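Local structure of oxidoreductase protein (Agrobacterium radiobacter, 5UI9) at residues P93-K98 with Q300-R305; K137-S142 with L263-P268; T201-P206 with G210-T215; L236-F241 with L257-R262. The protein probably catalyses an NAD-dependent oxidation or reduction of a small hydroxylated substrate, as a member of the GFO/IDH/MocA oxidoreductase family. One frame throughout, in Å; residues are numbered along the deposited sequence.

How the interactions relate
Interaction 1 lies in the Rossmann half and is the one that touches the ligands: strand 94-97 ends at NAD and the bound hydroxy acid. Interactions 2, 3 and 4 all reach the large mixed sheet of the C-terminal half. Segments 257-262 and 263-268 adjoin, on neighbouring strands 253-258 and 262-266; the centres of interactions 2 and 4 are 20 Å apart. Interaction 3 closes the 194-202/213-220 hairpin of the same sheet, 21 Å from interaction 4 between centres. Pro240 of interaction 4 and Asp212 of interaction 3 have side chains about 12 and 10 Å from the hydroxy acid. Interactions 2, 3 and 4 all touch the second subunit, interaction 2 through Thr266.

Interaction 1: residues P93-K98 with Q300-R305; sequences PAICQK and QHWTDR. With NAD (nicotinamide-adenine-dinucleotide), chain C; 8A1 ((2S)-2,3-dihydroxy-2-methylpropanoic acid), chain D.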
loop_
_atom_site.group_PDB
_atom_site.type_symbol
_atom_site.label_atom_id
_atom_site.label_comp_id
_atom_site.label_asym_id
_atom_site.label_seq_id
_atom_site.Cartn_x
_atom_site.Cartn_y
_atom_site.Cartn_z
ATOM N N PRO A 93 8.251 19.987 34.465
ATOM C CA PRO A 93 8.028 19.663 33.056
ATOM C C PRO A 93 8.512 18.258 32.700
ATOM O O PRO A 93 9.581 17.840 33.157
ATOM C CB PRO A 93 8.853 20.723 32.322
ATOM C CG PRO A 93 8.863 21.900 33.257
ATOM C CD PRO A 93 8.747 21.365 34.645
ATOM N N ALA A 94 7.733 17.550 31.883
ATOM C CA ALA A 94 7.936 16.119 31.669
ATOM C C ALA A 94 8.023 15.732 30.199
ATOM O O ALA A 94 7.220 16.183 29.377
ATOM C CB ALA A 94 6.816 15.331 32.335
ATOM N N ILE A 95 9.000 14.881 29.895
ATOM C CA ILE A 95 9.062 14.147 28.635
ATOM C C ILE A 95 8.688 12.697 28.940
ATOM O O ILE A 95 9.118 12.147 29.957
ATOM C CB ILE A 95 10.473 14.195 28.010
ATOM C CG1 ILE A 95 10.930 15.646 27.801
ATOM C CG2 ILE A 95 10.499 13.433 26.689
ATOM C CD1 ILE A 95 12.412 15.797 27.539
ATOM N N CYS A 96 7.903 12.084 28.052
ATOM C CA CYS A 96 7.451 10.706 28.228
ATOM C C CYS A 96 7.631 9.903 26.942
ATOM O O CYS A 96 7.195 10.324 25.874
ATOM C CB CYS A 96 5.991 10.682 28.632
ATOM S SG CYS A 96 5.454 9.040 29.139
ATOM N N GLN A 97 8.283 8.754 27.050
ATOM C CA GLN A 97 8.489 7.866 25.899
ATOM C C GLN A 97 7.190 7.286 25.350
ATOM O O GLN A 97 6.169 7.251 26.035
ATOM C CB GLN A 97 9.465 6.727 26.249
ATOM C CG GLN A 97 10.891 6.953 25.761
ATOM C CD GLN A 97 11.023 6.841 24.253
ATOM O OE1 GLN A 97 10.063 6.478 23.559
ATOM N NE2 GLN A 97 12.209 7.161 23.735
ATOM N N LYS A 98 7.248 6.834 24.098
ATOM C CA LYS A 98 6.165 6.038 23.514
ATOM C C LYS A 98 6.303 4.591 24.008
ATOM O O LYS A 98 7.373 4.224 24.502
ATOM C CB LYS A 98 6.114 6.098 21.969
ATOM C CG LYS A 98 7.421 6.013 21.177
ATOM C CD LYS A 98 8.190 4.700 21.295
ATOM C CE LYS A 98 7.415 3.508 20.740
ATOM N NZ LYS A 98 8.284 2.311 20.579
ATOM N N GLN A 300 16.859 18.510 21.697
ATOM C CA GLN A 300 17.164 19.929 21.462
ATOM C C GLN A 300 15.887 20.741 21.270
ATOM O O GLN A 300 15.786 21.871 21.765
ATOM C CB GLN A 300 18.081 20.132 20.243
ATOM C CG GLN A 300 18.665 21.543 20.131
ATOM C CD GLN A 300 19.602 21.866 21.273
ATOM O OE1 GLN A 300 20.670 21.276 21.381
ATOM N NE2 GLN A 300 19.203 22.793 22.144
ATOM N N HIS A 301 14.931 20.174 20.534
ATOM C CA HIS A 301 13.629 20.806 20.321
ATOM C C HIS A 301 12.934 21.060 21.662
ATOM O O HIS A 301 12.511 22.186 21.933
ATOM C CB HIS A 301 12.766 19.950 19.386
ATOM C CG HIS A 301 11.351 20.421 19.248
ATOM N ND1 HIS A 301 10.988 21.466 18.426
ATOM C CD2 HIS A 301 10.202 19.962 19.800
ATOM C CE1 HIS A 301 9.680 21.641 18.489
ATOM N NE2 HIS A 301 9.180 20.740 19.316
ATOM N N TRP A 302 12.850 20.026 22.499
ATOM C CA TRP A 302 12.310 20.162 23.862
ATOM C C TRP A 302 12.965 21.316 24.624
ATOM O O TRP A 302 12.276 22.162 25.190
ATOM C CB TRP A 302 12.493 18.864 24.657
ATOM C CG TRP A 302 12.304 19.030 26.157
ATOM C CD1 TRP A 302 13.284 19.228 27.097
ATOM C CD2 TRP A 302 11.062 19.027 26.870
ATOM N NE1 TRP A 302 12.726 19.358 28.349
ATOM C CE2 TRP A 302 11.363 19.235 28.239
ATOM C CE3 TRP A 302 9.725 18.871 26.487
ATOM C CZ2 TRP A 302 10.367 19.272 29.232
ATOM C CZ3 TRP A 302 8.737 18.918 27.469
ATOM C CH2 TRP A 302 9.064 19.116 28.827
ATOM N N THR A 303 14.298 21.310 24.635
ATOM C CA THR A 303 15.107 22.292 25.349
ATOM C C THR A 303 14.877 23.724 24.856
ATOM O O THR A 303 14.731 24.642 25.673
ATOM C CB THR A 303 16.603 21.927 25.247
ATOM O OG1 THR A 303 16.799 20.603 25.767
ATOM C CG2 THR A 303 17.484 22.924 26.016
ATOM N N ASP A 304 14.833 23.901 23.537
ATOM C CA ASP A 304 14.537 25.202 22.928
ATOM C C ASP A 304 13.154 25.689 23.339
ATOM O O ASP A 304 12.998 26.850 23.743
ATOM C CB ASP A 304 14.606 25.142 21.389
ATOM C CG ASP A 304 16.018 24.885 20.853
ATOM O OD1 ASP A 304 17.005 25.031 21.608
ATOM O OD2 ASP A 304 16.131 24.532 19.655
ATOM N N ARG A 305 12.164 24.799 23.240
ATOM C CA ARG A 305 10.768 25.142 23.561
ATOM C C ARG A 305 10.510 25.426 25.047
ATOM O O ARG A 305 9.723 26.316 25.388
ATOM C CB ARG A 305 9.814 24.051 23.057
ATOM C CG ARG A 305 9.683 24.007 21.536
ATOM C CD ARG A 305 8.970 25.241 20.988
ATOM N NE ARG A 305 8.754 25.140 19.548
ATOM C CZ ARG A 305 9.677 25.354 18.610
ATOM N NH1 ARG A 305 10.928 25.703 18.928
ATOM N NH2 ARG A 305 9.345 25.216 17.328
HETATM P PA NAD C . 13.997 -1.432 29.069
HETATM O O1A NAD C . 13.184 -2.485 29.790
HETATM O O2A NAD C . 15.322 -1.791 28.454
HETATM O O5B NAD C . 14.233 -0.206 30.069
HETATM C C5B NAD C . 13.264 0.216 31.019
HETATM C C4B NAD C . 14.009 0.556 32.300
HETATM O O4B NAD C . 13.131 1.261 33.170
HETATM C C3B NAD C . 14.480 -0.682 33.050
HETATM O O3B NAD C . 15.872 -0.544 33.367
HETATM C C2B NAD C . 13.610 -0.748 34.297
HETATM O O2B NAD C . 14.334 -1.242 35.424
HETATM C C1B NAD C . 13.198 0.702 34.482
HETATM N N9A NAD C . 11.894 0.970 35.133
HETATM C C8A NAD C . 10.691 0.446 34.826
HETATM N N7A NAD C . 9.731 0.976 35.629
HETATM C C5A NAD C . 10.319 1.866 36.451
HETATM C C6A NAD C . 9.900 2.784 37.544
HETATM N N6A NAD C . 8.612 2.866 37.940
HETATM N N1A NAD C . 10.854 3.545 38.132
HETATM C C2A NAD C . 12.152 3.489 37.768
HETATM N N3A NAD C . 12.596 2.680 36.787
HETATM C C4A NAD C . 11.746 1.864 36.107
HETATM O O3 NAD C . 13.057 -0.757 27.954
HETATM P PN NAD C . 13.618 -0.021 26.630
HETATM O O1N NAD C . 13.870 -1.035 25.543
HETATM O O2N NAD C . 14.722 0.930 27.017
HETATM O O5D NAD C . 12.300 0.785 26.223
HETATM C C5D NAD C . 11.775 1.774 27.099
HETATM C C4D NAD C . 10.759 2.596 26.329
HETATM O O4D NAD C . 11.422 3.218 25.223
HETATM C C3D NAD C . 9.632 1.740 25.770
HETATM O O3D NAD C . 8.368 2.347 26.059
HETATM C C2D NAD C . 9.897 1.684 24.275
HETATM O O2D NAD C . 8.703 1.666 23.492
HETATM C C1D NAD C . 10.692 2.964 24.024
HETATM N N1N NAD C . 11.602 2.939 22.864
HETATM C C2N NAD C . 11.576 4.009 22.049
HETATM C C3N NAD C . 12.386 4.106 20.928
HETATM C C7N NAD C . 12.285 5.340 20.074
HETATM O O7N NAD C . 12.050 6.420 20.612
HETATM N N7N NAD C . 12.453 5.258 18.752
HETATM C C4N NAD C . 13.254 3.052 20.644
HETATM C C5N NAD C . 13.282 1.946 21.496
HETATM C C6N NAD C . 12.447 1.913 22.613
HETATM O OXT 8A1 D . 12.167 2.679 17.592
HETATM C C 8A1 D . 11.275 2.073 18.235
HETATM O O 8A1 D . 10.394 2.674 18.887
HETATM C CA 8A1 D . 11.250 0.566 18.215
HETATM C CB 8A1 D . 10.284 0.164 17.101
HETATM O O1 8A1 D . 10.318 -1.245 16.853
HETATM O O2 8A1 D . 10.786 0.069 19.482
HETATM C C3 8A1 D . 12.659 0.017 17.985
#
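Ile95 lies flat on one face of the Trp302 indole. Its CD1 sits 3.4 Å from the centroid of the five-membered ring and only 4° off the ring normal, a CH-pi contact. CG1 follows behind, 3.5 Å from Trp302 CD2. Trp302 reaches the strand because its CG is anti to the backbone N (chi1 165°).

The other apolar contact comes at the ring edge, where Pro93 CB approaches Trp302 CZ2 at 3.7 Å. Ala94 O meets the far end of the indole obliquely, 3.5 Å from Trp302 CH2. Phe70 meets the same indole edge-to-face, and Met122 and Trp24 also pack on it.

The bonds to the ligands come from Gln97 and Lys98, at and just past the other end of strand 94-97. Gln97 NE2 donates to NAD O7N at 3.2 Å. Lys98 O accepts from NAD O3D at 2.6 Å and also from O2D. Lys98 NZ bonds to O of the hydroxy acid at 2.7 Å and to NAD O2D at 3.0 Å, and forms a salt bridge with Asp178. Gln97 and Lys98 probably match the Glu-Lys of the family's Glu-Lys-Pro motif.

The chemistry is thus divided along one strand: a buried apolar start packed against helix 289-308, and a polar end that holds cofactor and bound acid together.

Interaction 2: residues K137-S142 with L263-P268; sequences KAVLES and LEVTGP
Val139 and Val265 form the tight part of this contact. Val139 CG1 is 3.8 Å from Val265 CG2 and equally close to Val265 CG1. It is turned there by a chi1 of 171°, which sets CG1 anti to the backbone N. Val139 CG2 lies a little further off, 4.0 Å from Val265 CG2. The two valines lie alongside each other, running opposite ways, methyl against methyl. Leu263 adds a looser touch, with CD2 4.4 Å from Val139 CG2. Ile255 of the adjacent strand 253-258 packs on both Val139 and Leu263 and continues the apolar patch.

The outer side is polar. The exposed Ser142 turns its OG back to Val139 O at 2.6 Å. This bond stays within 137-142, and the same OG is also bonded to Ala144 N. On strand 262-266, Glu264 and Thr266 turn to the other face of the sheet. There Glu264 makes a salt bridge with Arg262, and Thr266 packs on Lys235 of the second subunit.

Between 137-142 and 263-268 only Val139, Val265 and Leu263 meet, all branched aliphatic groups. Such a contact rests on shape and on the exclusion of water, not on directed bonds.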
loop_
_atom_site.group_PDB
_atom_site.type_symbol
_atom_site.label_atom_id
_atom_site.label_comp_id
_atom_site.label_asym_id
_atom_site.label_seq_id
_atom_site.Cartn_x
_atom_site.Cartn_y
_atom_site.Cartn_z
ATOM N N LYS A 137 8.400 16.360 4.577
ATOM C CA LYS A 137 7.545 17.452 5.054
ATOM C C LYS A 137 7.900 18.784 4.382
ATOM O O LYS A 137 7.013 19.486 3.896
ATOM C CB LYS A 137 7.643 17.576 6.578
ATOM C CG LYS A 137 6.772 18.660 7.207
ATOM C CD LYS A 137 5.301 18.461 6.888
ATOM C CE LYS A 137 4.421 19.216 7.868
ATOM N NZ LYS A 137 2.998 19.119 7.454
ATOM N N ALA A 138 9.192 19.108 4.336
ATOM C CA ALA A 138 9.651 20.377 3.760
ATOM C C ALA A 138 9.320 20.483 2.277
ATOM O O ALA A 138 8.883 21.531 1.821
ATOM C CB ALA A 138 11.145 20.577 3.989
ATOM N N VAL A 139 9.503 19.393 1.532
ATOM C CA VAL A 139 9.132 19.363 0.112
ATOM C C VAL A 139 7.629 19.620 -0.081
ATOM O O VAL A 139 7.241 20.417 -0.926
ATOM C CB VAL A 139 9.520 18.020 -0.569
ATOM C CG1 VAL A 139 8.931 17.930 -1.974
ATOM C CG2 VAL A 139 11.036 17.855 -0.632
ATOM N N LEU A 140 6.798 18.932 0.693
ATOM C CA LEU A 140 5.348 19.014 0.534
ATOM C C LEU A 140 4.813 20.393 0.932
ATOM O O LEU A 140 3.957 20.952 0.238
ATOM C CB LEU A 140 4.671 17.910 1.349
ATOM C CG LEU A 140 3.153 17.751 1.248
ATOM C CD1 LEU A 140 2.700 17.501 -0.180
ATOM C CD2 LEU A 140 2.719 16.606 2.145
ATOM N N GLU A 141 5.332 20.933 2.039
ATOM C CA GLU A 141 5.000 22.295 2.493
ATOM C C GLU A 141 5.410 23.376 1.479
ATOM O O GLU A 141 4.734 24.399 1.361
ATOM C CB GLU A 141 5.654 22.590 3.854
ATOM C CG GLU A 141 5.138 21.749 5.023
ATOM C CD GLU A 141 4.461 22.563 6.120
ATOM O OE1 GLU A 141 5.054 22.690 7.219
ATOM O OE2 GLU A 141 3.340 23.074 5.890
ATOM N N SER A 142 6.501 23.150 0.747
ATOM C CA SER A 142 6.962 24.102 -0.287
ATOM C C SER A 142 5.988 24.298 -1.463
ATOM O O SER A 142 6.092 25.294 -2.176
ATOM C CB SER A 142 8.339 23.697 -0.848
ATOM O OG SER A 142 8.232 22.671 -1.825
ATOM N N LEU A 263 15.581 10.367 -2.227
ATOM C CA LEU A 263 14.372 11.189 -2.278
ATOM C C LEU A 263 14.154 11.713 -3.697
ATOM O O LEU A 263 14.877 12.605 -4.153
ATOM C CB LEU A 263 14.497 12.346 -1.278
ATOM C CG LEU A 263 13.364 13.366 -1.163
ATOM C CD1 LEU A 263 12.036 12.686 -0.880
ATOM C CD2 LEU A 263 13.700 14.363 -0.063
ATOM N N GLU A 264 13.169 11.138 -4.386
ATOM C CA GLU A 264 12.772 11.564 -5.733
ATOM C C GLU A 264 11.584 12.494 -5.646
ATOM O O GLU A 264 10.533 12.109 -5.139
ATOM C CB GLU A 264 12.365 10.374 -6.595
ATOM C CG GLU A 264 13.436 9.892 -7.544
ATOM C CD GLU A 264 12.950 8.752 -8.423
ATOM O OE1 GLU A 264 11.800 8.807 -8.920
ATOM O OE2 GLU A 264 13.732 7.798 -8.609
ATOM N N VAL A 265 11.748 13.707 -6.160
ATOM C CA VAL A 265 10.670 14.684 -6.222
ATOM C C VAL A 265 10.512 15.078 -7.678
ATOM O O VAL A 265 11.475 15.541 -8.289
ATOM C CB VAL A 265 10.994 15.941 -5.394
ATOM C CG1 VAL A 265 9.891 16.990 -5.552
ATOM C CG2 VAL A 265 11.215 15.578 -3.932
ATOM N N THR A 266 9.321 14.877 -8.239
ATOM C CA THR A 266 9.031 15.350 -9.595
ATOM C C THR A 266 7.866 16.328 -9.528
ATOM O O THR A 266 6.863 16.062 -8.866
ATOM C CB THR A 266 8.744 14.209 -10.607
ATOM O OG1 THR A 266 7.406 13.732 -10.453
ATOM C CG2 THR A 266 9.728 13.053 -10.444
ATOM N N GLY A 267 8.031 17.464 -10.196
ATOM C CA GLY A 267 7.042 18.533 -10.218
ATOM C C GLY A 267 6.945 19.135 -11.608
ATOM O O GLY A 267 7.485 18.573 -12.564
ATOM N N PRO A 268 6.256 20.284 -11.734
ATOM C CA PRO A 268 6.090 20.933 -13.046
ATOM C C PRO A 268 7.408 21.252 -13.788
ATOM O O PRO A 268 7.445 21.166 -15.017
ATOM C CB PRO A 268 5.326 22.219 -12.704
ATOM C CG PRO A 268 4.608 21.905 -11.435
ATOM C CD PRO A 268 5.534 21.010 -10.670
#

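Interaction 3: residues T201-P206 with G210-T215; sequences TKRVNP and GEDVAT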
loop_
_atom_site.group_PDB
_atom_site.type_symbol
_atom_site.label_atom_id
_atom_site.label_comp_id
_atom_site.label_asym_id
_atom_site.label_seq_id
_atom_site.Cartn_x
_atom_site.Cartn_y
_atom_site.Cartn_z
ATOM N N THR A 201 -4.560 -7.122 11.008
ATOM C CA THR A 201 -3.348 -7.612 11.661
ATOM C C THR A 201 -3.234 -9.129 11.590
ATOM O O THR A 201 -4.235 -9.830 11.464
ATOM C CB THR A 201 -3.318 -7.255 13.156
ATOM O OG1 THR A 201 -4.407 -7.903 13.822
ATOM C CG2 THR A 201 -3.411 -5.755 13.360
ATOM N N LYS A 202 -2.001 -9.617 11.705
ATOM C CA LYS A 202 -1.744 -11.037 11.885
ATOM C C LYS A 202 -0.397 -11.282 12.557
ATOM O O LYS A 202 0.435 -10.371 12.664
ATOM C CB LYS A 202 -1.814 -11.777 10.543
ATOM C CG LYS A 202 -0.810 -11.328 9.497
ATOM C CD LYS A 202 -0.678 -12.352 8.378
ATOM C CE LYS A 202 -1.945 -12.476 7.542
ATOM N NZ LYS A 202 -2.331 -11.197 6.871
ATOM N N ARG A 203 -0.204 -12.519 13.008
ATOM C CA ARG A 203 1.067 -12.967 13.572
ATOM C C ARG A 203 1.684 -13.999 12.647
ATOM O O ARG A 203 1.097 -15.043 12.428
ATOM C CB ARG A 203 0.874 -13.565 14.963
ATOM C CG ARG A 203 2.183 -13.938 15.645
ATOM C CD ARG A 203 1.967 -14.265 17.110
ATOM N NE ARG A 203 1.064 -15.397 17.308
ATOM C CZ ARG A 203 1.400 -16.683 17.223
ATOM N NH1 ARG A 203 2.645 -17.065 16.927
ATOM N NH2 ARG A 203 0.471 -17.605 17.433
ATOM N N VAL A 204 2.859 -13.689 12.104
ATOM C CA VAL A 204 3.630 -14.622 11.282
ATOM C C VAL A 204 4.688 -15.359 12.118
ATOM O O VAL A 204 4.794 -16.580 12.048
ATOM C CB VAL A 204 4.299 -13.888 10.098
ATOM C CG1 VAL A 204 5.124 -14.862 9.250
ATOM C CG2 VAL A 204 3.241 -13.187 9.254
ATOM N N ASN A 205 5.465 -14.609 12.897
ATOM C CA ASN A 205 6.572 -15.163 13.693
ATOM C C ASN A 205 6.027 -16.110 14.775
ATOM O O ASN A 205 5.259 -15.680 15.641
ATOM C CB ASN A 205 7.375 -14.013 14.327
ATOM C CG ASN A 205 8.685 -14.456 14.968
ATOM O OD1 ASN A 205 8.874 -15.615 15.334
ATOM N ND2 ASN A 205 9.599 -13.506 15.117
ATOM N N PRO A 206 6.422 -17.398 14.731
ATOM C CA PRO A 206 5.934 -18.344 15.749
ATOM C C PRO A 206 6.521 -18.158 17.161
ATOM O O PRO A 206 5.955 -18.683 18.107
ATOM C CB PRO A 206 6.317 -19.713 15.170
ATOM C CG PRO A 206 7.501 -19.442 14.308
ATOM C CD PRO A 206 7.343 -18.044 13.774
ATOM N N GLY A 210 2.356 -11.596 20.026
ATOM C CA GLY A 210 1.567 -10.504 19.449
ATOM C C GLY A 210 1.631 -10.411 17.940
ATOM O O GLY A 210 2.358 -11.160 17.295
ATOM N N GLU A 211 0.858 -9.477 17.388
ATOM C CA GLU A 211 0.791 -9.264 15.939
ATOM C C GLU A 211 2.067 -8.585 15.436
ATOM O O GLU A 211 2.522 -7.601 16.022
ATOM C CB GLU A 211 -0.485 -8.480 15.545
ATOM C CG GLU A 211 -0.427 -6.949 15.535
ATOM C CD GLU A 211 -0.178 -6.298 16.890
ATOM O OE1 GLU A 211 -0.323 -6.968 17.941
ATOM O OE2 GLU A 211 0.169 -5.097 16.907
ATOM N N ASP A 212 2.653 -9.126 14.369
ATOM C CA ASP A 212 3.876 -8.553 13.791
ATOM C C ASP A 212 3.698 -8.015 12.377
ATOM O O ASP A 212 4.674 -7.637 11.738
ATOM C CB ASP A 212 5.048 -9.545 13.861
ATOM C CG ASP A 212 4.767 -10.855 13.160
ATOM O OD1 ASP A 212 3.637 -11.064 12.689
ATOM O OD2 ASP A 212 5.686 -11.695 13.087
ATOM N N VAL A 213 2.451 -7.972 11.910
ATOM C CA VAL A 213 2.113 -7.427 10.612
ATOM C C VAL A 213 0.809 -6.665 10.785
ATOM O O VAL A 213 -0.124 -7.177 11.403
ATOM C CB VAL A 213 1.929 -8.531 9.543
ATOM C CG1 VAL A 213 1.641 -7.905 8.180
ATOM C CG2 VAL A 213 3.164 -9.425 9.468
ATOM N N ALA A 214 0.763 -5.442 10.267
ATOM C CA ALA A 214 -0.428 -4.605 10.341
ATOM C C ALA A 214 -0.536 -3.755 9.088
ATOM O O ALA A 214 0.453 -3.168 8.637
ATOM C CB ALA A 214 -0.397 -3.724 11.584
ATOM N N THR A 215 -1.746 -3.703 8.538
ATOM C CA THR A 215 -2.034 -2.934 7.341
ATOM C C THR A 215 -3.244 -2.061 7.642
ATOM O O THR A 215 -4.290 -2.567 8.048
ATOM C CB THR A 215 -2.308 -3.874 6.155
ATOM O OG1 THR A 215 -1.201 -4.772 6.007
ATOM C CG2 THR A 215 -2.479 -3.103 4.873
HETATM O O HOH W 1 8.421 -10.904 13.809
#
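Asp212 turns its carboxylate onto the backbone of Val204 and Asn205. From CB, a chi1 of 58° puts CG between the backbone N and the carbonyl carbon, facing both amides. At the tip, OD1 accepts from Val204 N at 2.8 Å in a nearly straight bond (170°). OD2 accepts from Asn205 N at 2.9 Å. Both oxygens are met on the syn side. OD2 also takes a bond from a water at 2.9 Å, and Asn205 ND2 donates to this water, while Asn205 OD1 bonds to Lys207 N.

Asp212 belongs to a classic beta bulge in the hairpin of strands 194-202 and 213-220. Asp212 N and Val213 N both donate to Lys202 O, at 3.1 and 3.2 Å. Lys202 N returns a bond to Val213 O.

Val213 of the bulge also packs its CG2 on Val204 CG2, at 3.8 Å, and Phe149 of the second subunit touches both valines. Lys202 NZ is bonded to the backbone O of that same Phe149.

Interaction 4: residues L236-F241 with L257-R262; sequences LGTEPF and LSQGYR
The turn between strands 253-258 and 262-266, closed by a G1 bulge, presents Gln259, which reaches over to Thr238 and Pro240. Gln259 CG is anti to the backbone N (chi1 157°), and a bend at chi2 brings the amide to the proline. OE1 lies 3.4 Å from Pro240 CB and 3.7 Å from Pro240 CA. NE2 is further off, 4.0 Å from Pro240 CA. Thr238 is a looser neighbour: its O is 3.8 Å and its CG2 4.2 Å from Gln259 OE1. The contact is van der Waals in kind.

Next to Pro240, Glu239 OE2 accepts from Phe241 N at 2.9 Å, which ties up this bend of the loop. Phe241 points away, stacks on Phe159 and meets Trp288 of the hydroxy-acid pocket edge-to-face.

In the turn, Ser258 N bonds to Arg262 O at 2.9 Å, and Arg262 N to Ser258 O at 3.3 Å. Gly260 and Tyr261 both have positive phi. Two residues, Tyr261 and Arg262, facing the single Ser258 are typical of a G1 bulge in a tight beta hairpin.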
loop_
_atom_site.group_PDB
_atom_site.type_symbol
_atom_site.label_atom_id
_atom_site.label_comp_id
_atom_site.label_asym_id
_atom_site.label_seq_id
_atom_site.Cartn_x
_atom_site.Cartn_y
_atom_site.Cartn_z
ATOM N N LEU A 236 14.004 -9.351 3.407
ATOM C CA LEU A 236 14.524 -8.711 2.198
ATOM C C LEU A 236 16.018 -8.951 2.071
ATOM O O LEU A 236 16.701 -9.162 3.068
ATOM C CB LEU A 236 14.246 -7.210 2.245
ATOM C CG LEU A 236 12.774 -6.803 2.126
ATOM C CD1 LEU A 236 12.550 -5.432 2.741
ATOM C CD2 LEU A 236 12.323 -6.824 0.677
ATOM N N GLY A 237 16.524 -8.896 0.843
ATOM C CA GLY A 237 17.964 -9.073 0.580
ATOM C C GLY A 237 18.821 -8.057 1.329
ATOM O O GLY A 237 19.869 -8.398 1.877
ATOM N N THR A 238 18.367 -6.808 1.354
ATOM C CA THR A 238 18.988 -5.768 2.166
ATOM C C THR A 238 18.013 -5.387 3.257
ATOM O O THR A 238 16.898 -4.957 2.957
ATOM C CB THR A 238 19.317 -4.524 1.329
ATOM O OG1 THR A 238 20.181 -4.897 0.257
ATOM C CG2 THR A 238 19.998 -3.433 2.193
ATOM N N GLU A 239 18.436 -5.538 4.511
ATOM C CA GLU A 239 17.609 -5.182 5.669
ATOM C C GLU A 239 17.433 -3.658 5.741
ATOM O O GLU A 239 18.406 -2.943 5.971
ATOM C CB GLU A 239 18.251 -5.712 6.967
ATOM C CG GLU A 239 17.542 -5.333 8.268
ATOM C CD GLU A 239 16.040 -5.552 8.216
ATOM O OE1 GLU A 239 15.606 -6.694 7.955
ATOM O OE2 GLU A 239 15.289 -4.573 8.429
ATOM N N PRO A 240 16.194 -3.156 5.555
ATOM C CA PRO A 240 16.014 -1.698 5.562
ATOM C C PRO A 240 15.930 -1.001 6.935
ATOM O O PRO A 240 15.849 0.226 6.954
ATOM C CB PRO A 240 14.685 -1.525 4.825
ATOM C CG PRO A 240 13.928 -2.729 5.196
ATOM C CD PRO A 240 14.934 -3.840 5.210
ATOM N N PHE A 241 15.923 -1.745 8.052
ATOM C CA PHE A 241 15.743 -1.148 9.389
ATOM C C PHE A 241 16.718 0.030 9.598
ATOM O O PHE A 241 17.908 -0.134 9.315
ATOM C CB PHE A 241 15.944 -2.209 10.489
ATOM C CG PHE A 241 15.811 -1.677 11.900
ATOM C CD1 PHE A 241 16.914 -1.151 12.571
ATOM C CD2 PHE A 241 14.587 -1.714 12.563
ATOM C CE1 PHE A 241 16.798 -0.657 13.865
ATOM C CE2 PHE A 241 14.460 -1.218 13.854
ATOM C CZ PHE A 241 15.570 -0.694 14.509
ATOM N N LEU A 257 10.250 8.549 -1.414
ATOM C CA LEU A 257 11.353 8.290 -0.501
ATOM C C LEU A 257 11.550 6.786 -0.463
ATOM O O LEU A 257 10.720 6.069 0.091
ATOM C CB LEU A 257 11.042 8.836 0.900
ATOM C CG LEU A 257 12.050 8.518 2.009
ATOM C CD1 LEU A 257 13.441 9.013 1.649
ATOM C CD2 LEU A 257 11.583 9.138 3.320
ATOM N N SER A 258 12.650 6.321 -1.052
ATOM C CA SER A 258 12.919 4.893 -1.231
ATOM C C SER A 258 14.139 4.469 -0.414
ATOM O O SER A 258 14.825 5.314 0.178
ATOM C CB SER A 258 13.117 4.584 -2.716
ATOM O OG SER A 258 14.229 5.278 -3.232
ATOM N N GLN A 259 14.376 3.157 -0.369
ATOM C CA GLN A 259 15.474 2.542 0.399
ATOM C C GLN A 259 16.812 3.252 0.177
ATOM O O GLN A 259 17.124 3.642 -0.932
ATOM C CB GLN A 259 15.580 1.039 0.044
ATOM C CG GLN A 259 16.924 0.336 0.291
ATOM C CD GLN A 259 17.027 -0.320 1.653
ATOM O OE1 GLN A 259 16.408 -1.362 1.891
ATOM N NE2 GLN A 259 17.845 0.258 2.543
ATOM N N GLY A 260 17.602 3.383 1.239
ATOM C CA GLY A 260 18.883 4.091 1.194
ATOM C C GLY A 260 18.743 5.604 1.242
ATOM O O GLY A 260 19.663 6.314 0.852
ATOM N N TYR A 261 17.591 6.086 1.717
ATOM C CA TYR A 261 17.294 7.515 1.882
ATOM C C TYR A 261 17.338 8.335 0.591
ATOM O O TYR A 261 17.666 9.523 0.609
ATOM C CB TYR A 261 18.211 8.134 2.938
ATOM C CG TYR A 261 18.227 7.358 4.223
ATOM C CD1 TYR A 261 17.144 7.415 5.086
ATOM C CD2 TYR A 261 19.318 6.561 4.581
ATOM C CE1 TYR A 261 17.137 6.711 6.279
ATOM C CE2 TYR A 261 19.322 5.843 5.776
ATOM C CZ TYR A 261 18.229 5.929 6.621
ATOM O OH TYR A 261 18.193 5.228 7.802
ATOM N N ARG A 262 16.988 7.702 -0.523
ATOM C CA ARG A 262 16.926 8.385 -1.800
ATOM C C ARG A 262 15.568 9.068 -1.939
ATOM O O ARG A 262 14.536 8.424 -1.797
ATOM C CB ARG A 262 17.153 7.395 -2.934
ATOM C CG ARG A 262 17.317 8.071 -4.286
ATOM C CD ARG A 262 18.015 7.176 -5.296
ATOM N NE ARG A 262 17.137 6.138 -5.844
ATOM C CZ ARG A 262 16.227 6.321 -6.805
ATOM N NH1 ARG A 262 16.032 7.521 -7.358
ATOM N NH2 ARG A 262 15.494 5.288 -7.221
#